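Local coordinates for protein transcriptional regulator, LRP/AsnC family (Neisseria meningitidis, PDB 2P5V) that probably binds specific DNA sequences to regulate transcription, as Lrp/AsnC-family regulators do, and also binds calcium ions, at residues G[86-89]-G[94-97]; G[89-94]-G[131-136]. One frame throughout, in Å; residues are numbered along the deposited sequence.

Interaction 1: G[86-89]-G[94-97]; sequences EDFA and KWPE
Phe88 and Trp95 meet ring to ring, CE1 of Phe88 coming within 3.9 Å of Trp95 CZ3 and 4.1 Å of Trp95 CH2. The two side chains cross at about a right angle and the ring planes are inclined by 73°. The centroids of the two six-membered rings are 6.0 Å apart and the meeting is oblique. Each residue reaches the meeting point by a different torsion. Phe88, on helix 84-94, holds CG anti to its own backbone N (chi1 176°), whereas Trp95, in the loop that follows, turns CG beside the backbone N and opposite the carbonyl carbon (chi1 -64°), which brings the benzo half of the indole back along the helix.

The pair sits between helix 84-94, helix 119-130 and the antiparallel sheet of the Lrp/AsnC ligand-binding domain. Leu130 touches both rings; Phe88 also packs on Val76, Ile78 and Leu112 and meets the Tyr110 ring, while Trp95 makes an edge-to-face pair with Phe125. Phe88 is buried and Trp95 partly exposed, so the contact runs from the interior toward the surface. Its chemistry is wholly apolar: with 79 Å² buried and carbon atoms alone meeting, van der Waals contact and removal of ring surface from water probably account for most of its stability.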
loop_
_atom_site.group_PDB
_atom_site.type_symbol
_atom_site.label_atom_id
_atom_site.label_comp_id
_atom_site.label_asym_id
_atom_site.label_seq_id
_atom_site.Cartn_x
_atom_site.Cartn_y
_atom_site.Cartn_z
ATOM N N GLU G 86 -19.147 0.822 18.425
ATOM C CA GLU G 86 -20.343 1.414 18.996
ATOM C C GLU G 86 -20.101 2.839 19.496
ATOM O O GLU G 86 -20.862 3.746 19.174
ATOM C CB GLU G 86 -20.834 0.527 20.140
ATOM C CG GLU G 86 -22.232 0.834 20.627
ATOM C CD GLU G 86 -22.699 -0.149 21.682
ATOM O OE1 GLU G 86 -22.293 -1.333 21.631
ATOM O OE2 GLU G 86 -23.477 0.266 22.563
ATOM N N ASP G 87 -19.038 3.029 20.276
ATOM C CA ASP G 87 -18.692 4.349 20.827
ATOM C C ASP G 87 -18.370 5.378 19.755
ATOM O O ASP G 87 -18.653 6.570 19.920
ATOM C CB ASP G 87 -17.489 4.245 21.772
ATOM C CG ASP G 87 -17.812 3.507 23.052
ATOM O OD1 ASP G 87 -19.007 3.333 23.390
ATOM O OD2 ASP G 87 -16.850 3.092 23.728
ATOM N N PHE G 88 -17.755 4.917 18.673
ATOM C CA PHE G 88 -17.357 5.797 17.585
ATOM C C PHE G 88 -18.576 6.229 16.778
ATOM O O PHE G 88 -18.726 7.408 16.448
ATOM C CB PHE G 88 -16.327 5.110 16.675
ATOM C CG PHE G 88 -15.956 5.932 15.470
ATOM C CD1 PHE G 88 -15.210 7.094 15.616
ATOM C CD2 PHE G 88 -16.379 5.565 14.199
ATOM C CE1 PHE G 88 -14.872 7.872 14.518
ATOM C CE2 PHE G 88 -16.047 6.341 13.088
ATOM C CZ PHE G 88 -15.290 7.501 13.257
ATOM N N ALA G 89 -19.445 5.273 16.459
ATOM C CA ALA G 89 -20.695 5.583 15.788
ATOM C C ALA G 89 -21.498 6.618 16.593
ATOM O O ALA G 89 -22.070 7.549 16.021
ATOM C CB ALA G 89 -21.514 4.313 15.564
ATOM N N LYS G 94 -23.044 12.701 16.670
ATOM C CA LYS G 94 -23.072 14.020 17.310
ATOM C C LYS G 94 -22.207 15.093 16.623
ATOM O O LYS G 94 -22.334 16.269 16.952
ATOM C CB LYS G 94 -22.638 13.890 18.770
ATOM C CG LYS G 94 -23.528 12.982 19.595
ATOM C CD LYS G 94 -22.995 12.807 21.016
ATOM C CE LYS G 94 -23.892 11.880 21.835
ATOM N NZ LYS G 94 -23.284 11.501 23.141
ATOM N N TRP G 95 -21.332 14.709 15.691
ATOM C CA TRP G 95 -20.423 15.678 15.050
ATOM C C TRP G 95 -21.084 16.334 13.850
ATOM O O TRP G 95 -21.208 15.707 12.802
ATOM C CB TRP G 95 -19.120 15.001 14.611
ATOM C CG TRP G 95 -18.302 14.473 15.735
ATOM C CD1 TRP G 95 -18.296 14.923 17.021
ATOM C CD2 TRP G 95 -17.342 13.413 15.679
ATOM N NE1 TRP G 95 -17.410 14.200 17.773
ATOM C CE2 TRP G 95 -16.809 13.265 16.976
ATOM C CE3 TRP G 95 -16.891 12.560 14.661
ATOM C CZ2 TRP G 95 -15.841 12.310 17.284
ATOM C CZ3 TRP G 95 -15.938 11.605 14.970
ATOM C CH2 TRP G 95 -15.420 11.492 16.274
ATOM N N PRO G 96 -21.502 17.606 13.978
ATOM C CA PRO G 96 -22.278 18.167 12.859
ATOM C C PRO G 96 -21.500 18.351 11.552
ATOM O O PRO G 96 -22.105 18.398 10.477
ATOM C CB PRO G 96 -22.756 19.527 13.398
ATOM C CG PRO G 96 -22.471 19.504 14.864
ATOM C CD PRO G 96 -21.324 18.590 15.060
ATOM N N GLU G 97 -20.175 18.462 11.643
ATOM C CA GLU G 97 -19.329 18.576 10.453
ATOM C C GLU G 97 -19.270 17.283 9.639
ATOM O O GLU G 97 -19.020 17.340 8.447
ATOM C CB GLU G 97 -17.913 19.058 10.795
ATOM C CG GLU G 97 -17.254 18.363 11.977
ATOM C CD GLU G 97 -17.600 18.997 13.306
ATOM O OE1 GLU G 97 -17.057 20.075 13.612
ATOM O OE2 GLU G 97 -18.409 18.408 14.044
#

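Interaction 2: G[89-94]-G[131-136]; sequences AASVRK and LSHHGV
Ser91 and His133 make this contact, joining helix 84-94 to the loop between helix 119-130 and strand 136-150 in the α/β-sandwich of the Lrp/AsnC ligand-binding domain. Their CA atoms, 8.7 Å apart, are the nearest across the two segments, and their side chains bridge that gap. Ser91 OG lies 2.7 Å from His133 NE2, a hydrogen bond in which either atom could be the donor. The hydroxyl comes in at the edge of the imidazole, near its plane, and the serine CB follows it to 3.4 Å from His133 NE2. On the histidine, CG stands anti to the backbone N (chi1 -165°), extending the ring from the loop toward the helix. These two residues supply essentially all of the 76 Å² buried.

Ser91 OG has a second partner in the carbonyl oxygen of Asp87, one helical turn earlier, which probably helps fix the hydroxyl. That same oxygen makes a weak hydrogen bond with His133 NE2. The loop ends in a type I beta turn from His133 to Val136, closed by Val136 N on His133 O at 2.9 Å. Beside it, Lys80 of a third subunit hydrogen-bonds to the carbonyl oxygens of His133 and Val136, tying the turn into the assembly. Both imidazole nitrogens are engaged, since NE2 meets Ser91 and, on the loop side, Gly135 N donates to His133 ND1 over 3.0 Å, with an N-H...N angle of 155° and the donor only 6° out of the ring plane.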
loop_
_atom_site.group_PDB
_atom_site.type_symbol
_atom_site.label_atom_id
_atom_site.label_comp_id
_atom_site.label_asym_id
_atom_site.label_seq_id
_atom_site.Cartn_x
_atom_site.Cartn_y
_atom_site.Cartn_z
ATOM N N ALA G 89 -19.445 5.273 16.459
ATOM C CA ALA G 89 -20.695 5.583 15.788
ATOM C C ALA G 89 -21.498 6.618 16.593
ATOM O O ALA G 89 -22.070 7.549 16.021
ATOM C CB ALA G 89 -21.514 4.313 15.564
ATOM N N ALA G 90 -21.518 6.464 17.917
ATOM C CA ALA G 90 -22.260 7.373 18.794
ATOM C C ALA G 90 -21.747 8.816 18.720
ATOM O O ALA G 90 -22.535 9.772 18.670
ATOM C CB ALA G 90 -22.205 6.870 20.230
ATOM N N SER G 91 -20.425 8.966 18.733
ATOM C CA SER G 91 -19.791 10.286 18.654
ATOM C C SER G 91 -19.951 10.906 17.272
ATOM O O SER G 91 -20.186 12.100 17.155
ATOM C CB SER G 91 -18.304 10.178 18.988
ATOM O OG SER G 91 -18.117 9.569 20.254
ATOM N N VAL G 92 -19.813 10.095 16.227
ATOM C CA VAL G 92 -19.876 10.606 14.855
ATOM C C VAL G 92 -21.292 11.123 14.546
ATOM O O VAL G 92 -21.470 12.084 13.785
ATOM C CB VAL G 92 -19.381 9.542 13.820
ATOM C CG1 VAL G 92 -20.421 8.469 13.589
ATOM C CG2 VAL G 92 -18.997 10.201 12.504
ATOM N N ARG G 93 -22.291 10.509 15.184
ATOM C CA ARG G 93 -23.671 10.966 15.062
ATOM C C ARG G 93 -23.888 12.350 15.701
ATOM O O ARG G 93 -24.773 13.094 15.283
ATOM C CB ARG G 93 -24.645 9.909 15.610
ATOM C CG ARG G 93 -24.892 8.775 14.607
ATOM C CD ARG G 93 -25.950 7.791 15.065
ATOM N NE ARG G 93 -25.401 6.791 15.980
ATOM C CZ ARG G 93 -25.159 5.510 15.685
ATOM N NH1 ARG G 93 -25.402 5.003 14.474
ATOM N NH2 ARG G 93 -24.657 4.717 16.627
ATOM N N LYS G 94 -23.044 12.701 16.670
ATOM C CA LYS G 94 -23.072 14.020 17.310
ATOM C C LYS G 94 -22.207 15.093 16.623
ATOM O O LYS G 94 -22.334 16.269 16.952
ATOM C CB LYS G 94 -22.638 13.890 18.770
ATOM C CG LYS G 94 -23.528 12.982 19.595
ATOM C CD LYS G 94 -22.995 12.807 21.016
ATOM C CE LYS G 94 -23.892 11.880 21.835
ATOM N NZ LYS G 94 -23.284 11.501 23.141
ATOM N N LEU G 131 -8.986 12.236 16.408
ATOM C CA LEU G 131 -7.852 11.380 16.748
ATOM C C LEU G 131 -7.772 11.126 18.238
ATOM O O LEU G 131 -7.238 10.105 18.658
ATOM C CB LEU G 131 -6.541 11.987 16.241
ATOM C CG LEU G 131 -6.424 12.029 14.714
ATOM C CD1 LEU G 131 -5.170 12.757 14.267
ATOM C CD2 LEU G 131 -6.451 10.623 14.136
ATOM N N SER G 132 -8.320 12.058 19.018
ATOM C CA SER G 132 -8.369 11.962 20.471
ATOM C C SER G 132 -9.384 10.923 20.963
ATOM O O SER G 132 -9.335 10.507 22.125
ATOM C CB SER G 132 -8.726 13.327 21.060
ATOM O OG SER G 132 -9.990 13.757 20.583
ATOM N N HIS G 133 -10.296 10.520 20.083
ATOM C CA HIS G 133 -11.345 9.569 20.419
ATOM C C HIS G 133 -10.731 8.196 20.686
ATOM O O HIS G 133 -9.970 7.673 19.867
ATOM C CB HIS G 133 -12.373 9.492 19.280
ATOM C CG HIS G 133 -13.661 8.818 19.660
ATOM N ND1 HIS G 133 -13.734 7.482 19.989
ATOM C CD2 HIS G 133 -14.929 9.289 19.729
ATOM C CE1 HIS G 133 -14.987 7.161 20.256
ATOM N NE2 HIS G 133 -15.734 8.240 20.105
ATOM N N HIS G 134 -11.073 7.626 21.841
ATOM C CA HIS G 134 -10.515 6.341 22.310
ATOM C C HIS G 134 -10.754 5.177 21.351
ATOM O O HIS G 134 -10.007 4.216 21.353
ATOM C CB HIS G 134 -11.086 5.982 23.688
ATOM C CG HIS G 134 -12.583 5.854 23.719
ATOM N ND1 HIS G 134 -13.418 6.914 24.010
ATOM C CD2 HIS G 134 -13.393 4.787 23.505
ATOM C CE1 HIS G 134 -14.675 6.506 23.975
ATOM N NE2 HIS G 134 -14.687 5.220 23.671
ATOM N N GLY G 135 -11.814 5.267 20.554
ATOM C CA GLY G 135 -12.129 4.261 19.544
ATOM C C GLY G 135 -11.327 4.358 18.260
ATOM O O GLY G 135 -11.301 3.398 17.488
ATOM N N VAL G 136 -10.662 5.497 18.036
ATOM C CA VAL G 136 -9.982 5.768 16.770
ATOM C C VAL G 136 -8.492 5.445 16.842
ATOM O O VAL G 136 -7.758 6.042 17.617
ATOM C CB VAL G 136 -10.180 7.247 16.316
ATOM C CG1 VAL G 136 -9.358 7.557 15.058
ATOM C CG2 VAL G 136 -11.664 7.533 16.072
#

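From the N terminus, the chain enters both contacts through helix 84-94. Interaction 1 closes first, a short local loop that ties this helix to the segment leading into strand 98-104. Interaction 2 closes a much longer loop, passing strands 98-104 and 110-116 and helix 119-130, and ties the same helix to the connection between helix 119-130 and strand 136-150. The two share Ala89 and Lys94 and, since 89-94 begins inside the first loop while 131-136 lies beyond it, they overlap rather than nest. Their centres are 5 Å apart and they touch directly: Phe88 CE1 is 3.6 Å from Val136 CG2, and Asp87 OD2 probably hydrogen-bonds His134 NE2.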